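Local coordinates for protein ubiquitin-conjugating enzyme E2-21 kDa (PDB 5NL8) that catalyses the transfer of ubiquitin as an E2 conjugating enzyme (peroxin-4) and is probably essential for peroxisome biogenesis, at residues S26-H29 with D30-I33; R51-D54 with Q55-F58; K89-Q92 with L93-T97; Q127-S130 with P131-L135. All coordinates share one frame; numbering follows the deposited sequence.

Interaction 1 of 4, residues S26-H29 with D30-I33; sequences SPIH and DTGI
I28 O accepts two bonds from T31. The hydroxyl T31 OG1 donates to I28 O at 2.5 Å, a short bond that lies 18° off the carbonyl plane. The backbone T31 N also donates to I28 O, at 3.1 Å, from well above that plane. One residue therefore grips one oxygen twice. The hydroxyl is placed for this by its first torsion (chi1 70°), which sets OG1 between the T31 backbone N and carbonyl carbon and faces it back up the chain. A third bond runs from D30 N to P27 O at 3.0 Å and is fairly straight. A valine in place of T31 has no hydroxyl and would probably leave I28 O with the backbone N-H as its one donor in this turn.

Apolar contacts lie beside the polar ones. I28 CD1 meets I33 CD1 at 3.9 Å, methyl against methyl, with the two side chains slanting across each other. The T31 methyl CG2 sits 3.7 Å from I28 CA. Helix 135-147 packs against this apolar group: I28 and I33 touch Q136, I33 also touches L139, and T31 touches V140.

Polar side chains at the start tie the turn to what precedes it. S26 OG bonds to E20 O and H29 NE2 to E23 O.

The backbone N-H groups of H29, D30 and T31 each bond three residues back, so the chain runs through consecutive turns. G32 leaves them at positive phi (111°). These turns join the N-terminal helix 6-21 of the ubiquitin-conjugating (UBC) fold to the first strand, 33-38, of its antiparallel sheet.

Interaction 2 of 4, residues R51-D54 with Q55-F58; sequences RGPD and QSPF
P53 O and S56 form the tight part of this turn. S56 OG donates to P53 O at 2.6 Å, tilted 28° from the carbonyl plane. S56 N also points at P53 O, but at 3.4 Å that bond is weak. The hydroxyl does more than bond: S56 OG lies 3.4 Å from P53 CG, so it touches the pyrrolidine ring as well as its carbonyl. Its first torsion tucks OG between the S56 backbone N and carbonyl carbon. From there it also takes a weak bond from F58 N. S56 is buried, and its hydroxyl is engaged by both P53 O and, weakly, F58 N.

Close by, G52 CA makes a C-H...O contact with F58 O at 3.2 Å, with 163° at the hydrogen. A CB at G52 would lie too close to that oxygen. P53 CD and F58 CB meet more distantly, at 4.4 Å.

Residues P53 to S56 form a type II beta turn, with Q55 at positive phi (69°). The turn belongs to the loop between strands 45-51 and 62-68 of the UBC fold. The G-P pair followed by S-P and an aromatic residue is a familiar E2 sequence. The inner side of the loop is well covered: P53 rests on V143, L146 and A147 of helix 135-147, and F58 on V175 of helix 168-181.

The corner of the turn is the solvent side. D54 and Q55 are exposed there, and they meet mainly through the peptide that joins them. The backbone Q55 N is bonded to E59.

Interaction 3 of 4, residues K89-Q92 with L93-T97; sequences KIRQ and LQRKT
L93 N bonds to K89 O at 2.9 Å, and Q94 N to I90 O at the same 2.9 Å. These are the sound backbone bonds of the contact. Q94 N also reaches R91 O at 3.3 Å, and R95 N reaches R91 O at 3.5 Å, but both of these bonds are weak. R95 N makes a further weak bond to Q92 O, so the ladder slackens toward the C-terminal end.

R91 and R95 run side by side, pointing the same way, with guanidinium planes 87° apart. R95 NH2 lies at the edge of the R91 group, 2.9 Å from R91 NE. Both are donors, so this is a close approach of like charges and not a bond. R91 CG lies over one face of the R95 guanidinium, toward its rim. A bend at chi3 (89°) turns the R91 head, and its NH1 forms a salt bridge with E88.

Q94 NE2 touches I90 CG2 at 3.9 Å, and the amide nitrogen bonds to K181 O and S183 O.

Helix 87-94 thus packs on the C-terminal part of the chain. L93 and Q94 touch A184 of strand 183-184, and I90 packs against F85, Y106 and Y182.

Interaction 4 of 4, residues Q127-S130 with P131-L135; sequences QKWS and PAWTL
W133 lays its CB over the six-membered ring of W129, a CH-pi contact with 3.5 Å from W133 CB to the centroid of that ring and only 14° from the ring normal. The two indoles are oblique to each other, their planes 48° apart. T134 O lies at the rim of the W129 ring, 3.7 Å from W129 CZ3. K128 meets the W133 ring in two ways. Its carbonyl O sits over one face of the W133 ring, toward the rim, and K128 CE comes up at the edge, 3.6 Å from W133 CZ2. An alanine in place of W133 retains CB but removes the indole, so K128 would probably lose the edge it rests on and its side chain would be set free to turn.

S130 holds the bend between the two tryptophans. Residues S130 to W133 form a type I beta turn, closed by W133 N bonding to S130 O at 2.9 Å. S130 OG accepts from A132 N at 3.2 Å, which makes this an ST turn as well. The same hydroxyl oxygen lies at the edge of the W133 ring, 3.3 Å from W133 CD1.

The W-S-P-A sequence is familiar in E2 enzymes. It lies in the loop between helices 122-126 and 135-147, a loop that in relatives meets E3 ligases.

With chi1 at -174°, the W129 indole swings round to meet W133 CB. It also reaches P77 and P78, with NE1 bonded to P74 O. After the turn, T134 stands at the N-cap of helix 135-147, where T134 N bonds to S137 OG.

Interactions 1 and 2 touch: G32 O and R51 N are 2.8 Å apart, a probable hydrogen bond where strands 33-38 and 45-51 meet. Both also pack on helix 135-147, which begins at the end of interaction 4. Interaction 4 comes within about 6 Å of interaction 1, nearest atoms, without contact. It is also near the predicted thioester cysteine C121: the side chains of K128 and C121 are about 12 Å apart. Interaction 3 stands apart from the rest. Its centre is about 37 Å from that of interaction 4, on the opposite side of the chain's centre, and its nearest atoms to interaction 2 are about 14 Å away.

Interaction 1 of 4, residues S26-H29 with D30-I33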
ATOM      1  N   SER A  26      20.543  -0.040  -1.927  1.00113.54           N
ATOM      2  CA  SER A  26      20.085  -1.151  -2.760  1.00 99.37           C
ATOM      3  C   SER A  26      18.967  -0.607  -3.631  1.00 85.85           C
ATOM      4  O   SER A  26      18.316   0.356  -3.244  1.00 90.70           O
ATOM      5  CB  SER A  26      19.582  -2.335  -1.938  1.00 95.65           C
ATOM      6  OG  SER A  26      18.613  -1.890  -1.003  1.00 96.90           O
ATOM      7  N   PRO A  27      18.741  -1.207  -4.811  1.00 72.59           N
ATOM      8  CA  PRO A  27      17.726  -0.619  -5.696  1.00 72.44           C
ATOM      9  C   PRO A  27      16.337  -0.496  -5.054  1.00 68.11           C
ATOM     10  O   PRO A  27      15.571   0.399  -5.430  1.00 58.38           O
ATOM     11  CB  PRO A  27      17.699  -1.589  -6.877  1.00 68.67           C
ATOM     12  CG  PRO A  27      19.053  -2.213  -6.877  1.00 74.03           C
ATOM     13  CD  PRO A  27      19.406  -2.369  -5.428  1.00 74.38           C
ATOM     14  N   ILE A  28      16.041  -1.357  -4.081  1.00 65.75           N
ATOM     15  CA  ILE A  28      14.715  -1.422  -3.464  1.00 66.97           C
ATOM     16  C   ILE A  28      14.213  -0.075  -2.918  1.00 67.96           C
ATOM     17  O   ILE A  28      13.006   0.144  -2.817  1.00 64.90           O
ATOM     18  CB  ILE A  28      14.682  -2.464  -2.312  1.00 60.85           C
ATOM     19  CG1 ILE A  28      13.239  -2.894  -2.024  1.00 58.49           C
ATOM     20  CG2 ILE A  28      15.348  -1.917  -1.049  1.00 53.47           C
ATOM     21  CD1 ILE A  28      13.110  -3.968  -0.971  1.00 51.52           C
ATOM     22  N   HIS A  29      15.131   0.832  -2.594  1.00 76.75           N
ATOM     23  CA  HIS A  29      14.748   2.119  -2.017  1.00 74.95           C
ATOM     24  C   HIS A  29      14.013   3.019  -3.008  1.00 80.26           C
ATOM     25  O   HIS A  29      13.278   3.928  -2.606  1.00 84.80           O
ATOM     26  CB  HIS A  29      15.975   2.849  -1.471  1.00 84.53           C
ATOM     27  CG  HIS A  29      16.505   2.263  -0.203  1.00 89.87           C
ATOM     28  ND1 HIS A  29      15.801   1.338   0.541  1.00 84.71           N
ATOM     29  CD2 HIS A  29      17.664   2.474   0.459  1.00 94.51           C
ATOM     30  CE1 HIS A  29      16.507   1.004   1.601  1.00 85.87           C
ATOM     31  NE2 HIS A  29      17.644   1.678   1.578  1.00 92.11           N
ATOM     32  N   ASP A  30      14.204   2.766  -4.300  1.00 70.35           N
ATOM     33  CA  ASP A  30      13.533   3.575  -5.305  1.00 67.26           C
ATOM     34  C   ASP A  30      12.285   2.874  -5.840  1.00 65.51           C
ATOM     35  O   ASP A  30      11.591   3.406  -6.713  1.00 63.01           O
ATOM     36  CB  ASP A  30      14.486   3.917  -6.448  1.00 79.65           C
ATOM     37  CG  ASP A  30      15.769   4.575  -5.967  1.00 87.39           C
ATOM     38  OD1 ASP A  30      15.676   5.554  -5.204  1.00 82.88           O
ATOM     39  OD2 ASP A  30      16.870   4.135  -6.370  1.00 89.42           O
ATOM     40  N   THR A  31      11.985   1.700  -5.288  1.00 56.26           N
ATOM     41  CA  THR A  31      10.764   0.983  -5.631  1.00 46.93           C
ATOM     42  C   THR A  31       9.590   1.482  -4.795  1.00 41.90           C
ATOM     43  O   THR A  31       8.438   1.362  -5.204  1.00 47.63           O
ATOM     44  CB  THR A  31      10.912  -0.531  -5.421  1.00 53.70           C
ATOM     45  OG1 THR A  31      10.984  -0.821  -4.020  1.00 54.03           O
ATOM     46  CG2 THR A  31      12.160  -1.058  -6.119  1.00 57.55           C
ATOM     47  N   GLY A  32       9.884   2.026  -3.618  1.00 34.20           N
ATOM     48  CA  GLY A  32       8.852   2.604  -2.776  1.00 32.60           C
ATOM     49  C   GLY A  32       8.571   1.831  -1.500  1.00 41.25           C
ATOM     50  O   GLY A  32       7.812   2.287  -0.643  1.00 40.07           O
ATOM     51  N   ILE A  33       9.176   0.656  -1.371  1.00 45.67           N
ATOM     52  CA  ILE A  33       9.048  -0.129  -0.150  1.00 33.92           C
ATOM     53  C   ILE A  33       9.819   0.531   0.985  1.00 47.37           C
ATOM     54  O   ILE A  33      11.023   0.767   0.874  1.00 52.89           O
ATOM     55  CB  ILE A  33       9.566  -1.562  -0.340  1.00 40.64           C
ATOM     56  CG1 ILE A  33       8.803  -2.260  -1.464  1.00 37.95           C
ATOM     57  CG2 ILE A  33       9.447  -2.348   0.956  1.00 44.80           C
ATOM     58  CD1 ILE A  33       9.307  -3.655  -1.753  1.00 47.26           C
TER

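Interaction 2 of 4, residues R51-D54 with Q55-F58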
ATOM      1  N   ARG A  51       5.900   4.157   0.106  1.00 32.98           N
ATOM      2  CA  ARG A  51       5.926   5.568  -0.264  1.00 30.03           C
ATOM      3  C   ARG A  51       5.280   5.780  -1.631  1.00 29.91           C
ATOM      4  O   ARG A  51       5.478   4.984  -2.548  1.00 37.02           O
ATOM      5  CB  ARG A  51       7.368   6.095  -0.270  1.00 31.36           C
ATOM      6  CG  ARG A  51       7.523   7.531  -0.761  1.00 37.35           C
ATOM      7  CD  ARG A  51       8.980   8.007  -0.707  1.00 47.79           C
ATOM      8  NE  ARG A  51       9.472   8.167   0.662  1.00 70.77           N
ATOM      9  CZ  ARG A  51      10.373   7.375   1.238  1.00 74.46           C
ATOM     10  NH1 ARG A  51      10.897   6.360   0.567  1.00 73.71           N
ATOM     11  NH2 ARG A  51      10.757   7.603   2.489  1.00 65.80           N
ATOM     12  N   GLY A  52       4.498   6.847  -1.758  1.00 32.75           N
ATOM     13  CA  GLY A  52       3.911   7.212  -3.036  1.00 37.59           C
ATOM     14  C   GLY A  52       4.976   7.500  -4.077  1.00 43.27           C
ATOM     15  O   GLY A  52       5.932   8.227  -3.808  1.00 44.71           O
ATOM     16  N   PRO A  53       4.815   6.927  -5.275  1.00 46.46           N
ATOM     17  CA  PRO A  53       5.819   7.001  -6.342  1.00 36.96           C
ATOM     18  C   PRO A  53       6.017   8.411  -6.886  1.00 44.76           C
ATOM     19  O   PRO A  53       5.100   9.233  -6.844  1.00 39.47           O
ATOM     20  CB  PRO A  53       5.249   6.080  -7.423  1.00 30.63           C
ATOM     21  CG  PRO A  53       3.781   6.090  -7.185  1.00 47.35           C
ATOM     22  CD  PRO A  53       3.614   6.187  -5.699  1.00 47.57           C
ATOM     23  N   ASP A  54       7.213   8.670  -7.401  1.00 36.60           N
ATOM     24  CA  ASP A  54       7.570   9.991  -7.893  1.00 42.39           C
ATOM     25  C   ASP A  54       6.711  10.426  -9.069  1.00 38.83           C
ATOM     26  O   ASP A  54       6.323   9.607  -9.905  1.00 45.23           O
ATOM     27  CB  ASP A  54       9.044  10.023  -8.295  1.00 63.90           C
ATOM     28  CG  ASP A  54       9.969  10.048  -7.099  1.00 87.14           C
ATOM     29  OD1 ASP A  54       9.705  10.835  -6.167  1.00 88.42           O
ATOM     30  OD2 ASP A  54      10.953   9.280  -7.088  1.00 94.99           O
ATOM     31  N   GLN A  55       6.415  11.724  -9.101  1.00 44.69           N
ATOM     32  CA  GLN A  55       5.697  12.376 -10.195  1.00 49.15           C
ATOM     33  C   GLN A  55       4.236  11.933 -10.268  1.00 48.70           C
ATOM     34  O   GLN A  55       3.548  12.180 -11.257  1.00 52.70           O
ATOM     35  CB  GLN A  55       6.412  12.128 -11.530  1.00 56.49           C
ATOM     36  CG  GLN A  55       7.804  12.750 -11.576  1.00 72.06           C
ATOM     37  CD  GLN A  55       8.484  12.615 -12.926  1.00 77.78           C
ATOM     38  OE1 GLN A  55       8.732  11.512 -13.411  1.00 88.09           O
ATOM     39  NE2 GLN A  55       8.786  13.750 -13.542  1.00 76.11           N
ATOM     40  N   SER A  56       3.764  11.291  -9.204  1.00 41.59           N
ATOM     41  CA  SER A  56       2.346  10.997  -9.050  1.00 38.37           C
ATOM     42  C   SER A  56       1.783  11.930  -7.981  1.00 32.76           C
ATOM     43  O   SER A  56       2.541  12.506  -7.203  1.00 42.53           O
ATOM     44  CB  SER A  56       2.126   9.529  -8.673  1.00 34.84           C
ATOM     45  OG  SER A  56       2.554   9.270  -7.346  1.00 46.54           O
ATOM     46  N   PRO A  57       0.455  12.104  -7.942  1.00 43.35           N
ATOM     47  CA  PRO A  57      -0.096  12.942  -6.870  1.00 42.49           C
ATOM     48  C   PRO A  57       0.119  12.344  -5.478  1.00 38.88           C
ATOM     49  O   PRO A  57      -0.076  13.037  -4.482  1.00 49.73           O
ATOM     50  CB  PRO A  57      -1.589  13.016  -7.212  1.00 43.02           C
ATOM     51  CG  PRO A  57      -1.838  11.874  -8.145  1.00 46.42           C
ATOM     52  CD  PRO A  57      -0.573  11.710  -8.919  1.00 41.44           C
ATOM     53  N   PHE A  58       0.532  11.082  -5.416  1.00 39.25           N
ATOM     54  CA  PHE A  58       0.756  10.410  -4.141  1.00 32.82           C
ATOM     55  C   PHE A  58       2.187  10.581  -3.631  1.00 37.53           C
ATOM     56  O   PHE A  58       2.525  10.072  -2.565  1.00 44.08           O
ATOM     57  CB  PHE A  58       0.442   8.914  -4.263  1.00 31.03           C
ATOM     58  CG  PHE A  58      -0.972   8.615  -4.677  1.00 36.82           C
ATOM     59  CD1 PHE A  58      -1.977   8.494  -3.729  1.00 39.26           C
ATOM     60  CD2 PHE A  58      -1.296   8.445  -6.012  1.00 39.30           C
ATOM     61  CE1 PHE A  58      -3.280   8.216  -4.109  1.00 35.79           C
ATOM     62  CE2 PHE A  58      -2.598   8.168  -6.397  1.00 37.86           C
ATOM     63  CZ  PHE A  58      -3.589   8.054  -5.444  1.00 33.51           C
TER

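Interaction 3 of 4, residues K89-Q92 with L93-T97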
ATOM      1  N   LYS A  89     -10.983   8.592  14.980  1.00 29.83           N
ATOM      2  CA  LYS A  89      -9.738   7.945  15.380  1.00 30.81           C
ATOM      3  C   LYS A  89      -8.514   8.725  14.903  1.00 37.98           C
ATOM      4  O   LYS A  89      -7.559   8.911  15.656  1.00 37.84           O
ATOM      5  CB  LYS A  89      -9.684   6.513  14.844  1.00 27.19           C
ATOM      6  CG  LYS A  89      -8.355   5.807  15.092  1.00 31.91           C
ATOM      7  CD  LYS A  89      -8.476   4.308  14.872  1.00 34.24           C
ATOM      8  CE  LYS A  89      -7.184   3.597  15.236  1.00 33.03           C
ATOM      9  NZ  LYS A  89      -7.291   2.132  15.026  1.00 34.38           N
ATOM     10  N   ILE A  90      -8.545   9.181  13.652  1.00 37.09           N
ATOM     11  CA  ILE A  90      -7.404   9.887  13.083  1.00 31.50           C
ATOM     12  C   ILE A  90      -7.138  11.159  13.864  1.00 42.31           C
ATOM     13  O   ILE A  90      -5.995  11.466  14.212  1.00 44.22           O
ATOM     14  CB  ILE A  90      -7.618  10.234  11.600  1.00 26.82           C
ATOM     15  CG1 ILE A  90      -7.674   8.957  10.758  1.00 23.61           C
ATOM     16  CG2 ILE A  90      -6.505  11.146  11.105  1.00 31.04           C
ATOM     17  CD1 ILE A  90      -7.905   9.204   9.280  1.00 30.36           C
ATOM     18  N   ARG A  91      -8.209  11.884  14.158  1.00 38.94           N
ATOM     19  CA  ARG A  91      -8.078  13.141  14.874  1.00 43.18           C
ATOM     20  C   ARG A  91      -7.560  12.901  16.289  1.00 43.01           C
ATOM     21  O   ARG A  91      -6.782  13.696  16.813  1.00 40.30           O
ATOM     22  CB  ARG A  91      -9.413  13.880  14.896  1.00 49.44           C
ATOM     23  CG  ARG A  91      -9.415  15.155  15.709  1.00 60.68           C
ATOM     24  CD  ARG A  91     -10.784  15.834  15.715  1.00 80.20           C
ATOM     25  NE  ARG A  91     -11.676  15.395  16.793  1.00 91.21           N
ATOM     26  CZ  ARG A  91     -12.346  14.242  16.829  1.00 96.38           C
ATOM     27  NH1 ARG A  91     -13.118  13.967  17.872  1.00 91.89           N
ATOM     28  NH2 ARG A  91     -12.280  13.377  15.824  1.00104.38           N
ATOM     29  N   GLN A  92      -7.975  11.800  16.906  1.00 35.73           N
ATOM     30  CA  GLN A  92      -7.414  11.448  18.206  1.00 37.01           C
ATOM     31  C   GLN A  92      -5.923  11.121  18.109  1.00 38.92           C
ATOM     32  O   GLN A  92      -5.148  11.470  19.001  1.00 41.65           O
ATOM     33  CB  GLN A  92      -8.167  10.274  18.820  1.00 31.19           C
ATOM     34  CG  GLN A  92      -9.616  10.588  19.117  1.00 47.34           C
ATOM     35  CD  GLN A  92     -10.324   9.439  19.789  1.00 65.77           C
ATOM     36  OE1 GLN A  92     -11.419   9.049  19.387  1.00 64.80           O
ATOM     37  NE2 GLN A  92      -9.704   8.891  20.829  1.00 76.49           N
ATOM     38  N   LEU A  93      -5.524  10.461  17.027  1.00 38.71           N
ATOM     39  CA  LEU A  93      -4.115  10.135  16.810  1.00 33.68           C
ATOM     40  C   LEU A  93      -3.276  11.390  16.593  1.00 46.38           C
ATOM     41  O   LEU A  93      -2.113  11.443  16.985  1.00 52.04           O
ATOM     42  CB  LEU A  93      -3.946   9.195  15.612  1.00 29.33           C
ATOM     43  CG  LEU A  93      -4.417   7.747  15.763  1.00 38.38           C
ATOM     44  CD1 LEU A  93      -4.183   6.966  14.478  1.00 27.64           C
ATOM     45  CD2 LEU A  93      -3.713   7.077  16.933  1.00 35.25           C
ATOM     46  N   GLN A  94      -3.875  12.398  15.969  1.00 41.69           N
ATOM     47  CA  GLN A  94      -3.158  13.621  15.629  1.00 41.07           C
ATOM     48  C   GLN A  94      -2.828  14.473  16.858  1.00 44.04           C
ATOM     49  O   GLN A  94      -1.919  15.299  16.816  1.00 46.61           O
ATOM     50  CB  GLN A  94      -3.966  14.441  14.619  1.00 36.60           C
ATOM     51  CG  GLN A  94      -3.935  13.879  13.202  1.00 40.85           C
ATOM     52  CD  GLN A  94      -4.893  14.592  12.268  1.00 44.09           C
ATOM     53  OE1 GLN A  94      -5.865  15.203  12.710  1.00 50.66           O
ATOM     54  NE2 GLN A  94      -4.621  14.520  10.966  1.00 35.15           N
ATOM     55  N   ARG A  95      -3.555  14.265  17.952  1.00 52.12           N
ATOM     56  CA  ARG A  95      -3.318  15.029  19.175  1.00 62.02           C
ATOM     57  C   ARG A  95      -2.206  14.419  20.025  1.00 59.05           C
ATOM     58  O   ARG A  95      -1.815  14.983  21.047  1.00 60.51           O
ATOM     59  CB  ARG A  95      -4.599  15.131  20.002  1.00 65.44           C
ATOM     60  CG  ARG A  95      -5.691  15.962  19.358  1.00 79.63           C
ATOM     61  CD  ARG A  95      -7.008  15.772  20.085  1.00 91.40           C
ATOM     62  NE  ARG A  95      -8.094  16.519  19.459  1.00100.09           N
ATOM     63  CZ  ARG A  95      -9.365  16.132  19.467  1.00 98.74           C
ATOM     64  NH1 ARG A  95      -9.713  15.001  20.064  1.00 90.22           N
ATOM     65  NH2 ARG A  95     -10.287  16.876  18.874  1.00101.48           N
ATOM     66  N   LYS A  96      -1.705  13.266  19.601  1.00 55.43           N
ATOM     67  CA  LYS A  96      -0.616  12.610  20.310  1.00 72.64           C
ATOM     68  C   LYS A  96       0.684  12.729  19.523  1.00 81.26           C
ATOM     69  O   LYS A  96       1.761  12.417  20.031  1.00 87.87           O
ATOM     70  CB  LYS A  96      -0.948  11.137  20.565  1.00 71.50           C
ATOM     71  CG  LYS A  96      -2.035  10.921  21.607  1.00 81.36           C
ATOM     72  CD  LYS A  96      -1.658   9.807  22.572  1.00 85.56           C
ATOM     73  CE  LYS A  96      -2.269  10.038  23.946  1.00 82.14           C
ATOM     74  NZ  LYS A  96      -3.006   8.841  24.437  1.00 90.37           N
ATOM     75  N   THR A  97       0.570  13.197  18.282  1.00 86.79           N
ATOM     76  CA  THR A  97       1.691  13.221  17.345  1.00103.47           C
ATOM     77  C   THR A  97       2.855  14.098  17.793  1.00126.73           C
ATOM     78  O   THR A  97       2.756  14.849  18.765  1.00138.65           O
ATOM     79  CB  THR A  97       1.243  13.709  15.950  1.00 90.91           C
ATOM     80  OG1 THR A  97       0.574  14.970  16.073  1.00100.23           O
ATOM     81  CG2 THR A  97       0.303  12.708  15.305  1.00 57.21           C
TER

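Interaction 4 of 4, residues Q127-S130 with P131-L135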
ATOM      1  N   GLN A 127      -4.749 -10.913 -12.050  1.00 69.10           N
ATOM      2  CA  GLN A 127      -4.391 -10.879 -13.462  1.00 77.10           C
ATOM      3  C   GLN A 127      -2.882 -10.958 -13.681  1.00 73.61           C
ATOM      4  O   GLN A 127      -2.428 -11.370 -14.745  1.00 76.61           O
ATOM      5  CB  GLN A 127      -4.943  -9.613 -14.122  1.00 81.06           C
ATOM      6  CG  GLN A 127      -6.458  -9.501 -14.079  1.00 90.66           C
ATOM      7  CD  GLN A 127      -7.155 -10.768 -14.533  1.00 99.22           C
ATOM      8  OE1 GLN A 127      -7.833 -11.433 -13.748  1.00101.30           O
ATOM      9  NE2 GLN A 127      -6.993 -11.109 -15.806  1.00101.65           N
ATOM     10  N   LYS A 128      -2.107 -10.570 -12.674  1.00 70.79           N
ATOM     11  CA  LYS A 128      -0.656 -10.524 -12.822  1.00 77.71           C
ATOM     12  C   LYS A 128       0.069 -11.701 -12.166  1.00 78.77           C
ATOM     13  O   LYS A 128       1.089 -12.161 -12.675  1.00 77.66           O
ATOM     14  CB  LYS A 128      -0.105  -9.213 -12.249  1.00 74.50           C
ATOM     15  CG  LYS A 128      -0.286  -8.003 -13.155  1.00 83.81           C
ATOM     16  CD  LYS A 128       0.873  -7.020 -13.012  1.00 91.91           C
ATOM     17  CE  LYS A 128       2.088  -7.481 -13.813  1.00 93.59           C
ATOM     18  NZ  LYS A 128       3.176  -6.461 -13.852  1.00 85.24           N
ATOM     19  N   TRP A 129      -0.465 -12.189 -11.049  1.00 79.35           N
ATOM     20  CA  TRP A 129       0.269 -13.110 -10.181  1.00 66.22           C
ATOM     21  C   TRP A 129       0.640 -14.450 -10.826  1.00 62.49           C
ATOM     22  O   TRP A 129      -0.128 -15.029 -11.595  1.00 64.43           O
ATOM     23  CB  TRP A 129      -0.531 -13.376  -8.902  1.00 55.85           C
ATOM     24  CG  TRP A 129       0.221 -14.194  -7.894  1.00 58.66           C
ATOM     25  CD1 TRP A 129       0.175 -15.549  -7.738  1.00 56.88           C
ATOM     26  CD2 TRP A 129       1.142 -13.710  -6.907  1.00 51.72           C
ATOM     27  NE1 TRP A 129       1.005 -15.938  -6.715  1.00 49.66           N
ATOM     28  CE2 TRP A 129       1.612 -14.827  -6.190  1.00 50.50           C
ATOM     29  CE3 TRP A 129       1.613 -12.439  -6.563  1.00 40.32           C
ATOM     30  CZ2 TRP A 129       2.531 -14.713  -5.148  1.00 52.64           C
ATOM     31  CZ3 TRP A 129       2.523 -12.328  -5.526  1.00 46.60           C
ATOM     32  CH2 TRP A 129       2.974 -13.458  -4.833  1.00 43.75           C
ATOM     33  N   SER A 130       1.837 -14.921 -10.490  1.00 58.80           N
ATOM     34  CA  SER A 130       2.331 -16.233 -10.892  1.00 69.14           C
ATOM     35  C   SER A 130       3.222 -16.762  -9.767  1.00 79.73           C
ATOM     36  O   SER A 130       3.695 -15.981  -8.943  1.00 80.23           O
ATOM     37  CB  SER A 130       3.101 -16.148 -12.213  1.00 70.26           C
ATOM     38  OG  SER A 130       4.478 -15.906 -11.989  1.00 75.80           O
ATOM     39  N   PRO A 131       3.451 -18.087  -9.716  1.00 78.63           N
ATOM     40  CA  PRO A 131       4.272 -18.659  -8.639  1.00 70.57           C
ATOM     41  C   PRO A 131       5.706 -18.126  -8.593  1.00 70.24           C
ATOM     42  O   PRO A 131       6.419 -18.388  -7.625  1.00 60.20           O
ATOM     43  CB  PRO A 131       4.270 -20.156  -8.959  1.00 79.63           C
ATOM     44  CG  PRO A 131       3.017 -20.371  -9.728  1.00 86.24           C
ATOM     45  CD  PRO A 131       2.840 -19.134 -10.554  1.00 82.09           C
ATOM     46  N   ALA A 132       6.116 -17.392  -9.624  1.00 72.39           N
ATOM     47  CA  ALA A 132       7.449 -16.799  -9.664  1.00 68.86           C
ATOM     48  C   ALA A 132       7.502 -15.499  -8.865  1.00 64.88           C
ATOM     49  O   ALA A 132       8.581 -14.977  -8.584  1.00 62.42           O
ATOM     50  CB  ALA A 132       7.875 -16.553 -11.103  1.00 70.61           C
ATOM     51  N   TRP A 133       6.332 -14.982  -8.505  1.00 53.87           N
ATOM     52  CA  TRP A 133       6.239 -13.722  -7.776  1.00 59.86           C
ATOM     53  C   TRP A 133       6.556 -13.883  -6.290  1.00 62.57           C
ATOM     54  O   TRP A 133       6.415 -14.967  -5.721  1.00 62.02           O
ATOM     55  CB  TRP A 133       4.846 -13.111  -7.942  1.00 64.02           C
ATOM     56  CG  TRP A 133       4.629 -12.422  -9.260  1.00 65.35           C
ATOM     57  CD1 TRP A 133       4.817 -12.949 -10.503  1.00 65.21           C
ATOM     58  CD2 TRP A 133       4.167 -11.081  -9.458  1.00 55.47           C
ATOM     59  NE1 TRP A 133       4.509 -12.017 -11.465  1.00 62.58           N
ATOM     60  CE2 TRP A 133       4.106 -10.862 -10.850  1.00 60.86           C
ATOM     61  CE3 TRP A 133       3.801 -10.042  -8.596  1.00 53.67           C
ATOM     62  CZ2 TRP A 133       3.696  -9.648 -11.398  1.00 60.89           C
ATOM     63  CZ3 TRP A 133       3.393  -8.837  -9.142  1.00 52.48           C
ATOM     64  CH2 TRP A 133       3.344  -8.651 -10.530  1.00 65.44           C
ATOM     65  N   THR A 134       6.983 -12.787  -5.672  1.00 54.21           N
ATOM     66  CA  THR A 134       7.307 -12.760  -4.253  1.00 46.74           C
ATOM     67  C   THR A 134       6.491 -11.686  -3.544  1.00 47.22           C
ATOM     68  O   THR A 134       5.683 -10.999  -4.171  1.00 47.37           O
ATOM     69  CB  THR A 134       8.801 -12.486  -4.021  1.00 54.99           C
ATOM     70  OG1 THR A 134       9.062 -12.404  -2.615  1.00 85.78           O
ATOM     71  CG2 THR A 134       9.196 -11.173  -4.666  1.00 50.36           C
ATOM     72  N   LEU A 135       6.707 -11.542  -2.239  1.00 56.43           N
ATOM     73  CA  LEU A 135       6.080 -10.469  -1.473  1.00 56.23           C
ATOM     74  C   LEU A 135       6.546  -9.111  -1.985  1.00 49.04           C
ATOM     75  O   LEU A 135       5.747  -8.175  -2.145  1.00 48.15           O
ATOM     76  CB  LEU A 135       6.406 -10.602   0.015  1.00 53.11           C
ATOM     77  CG  LEU A 135       5.801 -11.789   0.765  1.00 62.05           C
ATOM     78  CD1 LEU A 135       6.305 -11.829   2.201  1.00 59.72           C
ATOM     79  CD2 LEU A 135       4.286 -11.720   0.730  1.00 59.37           C
TER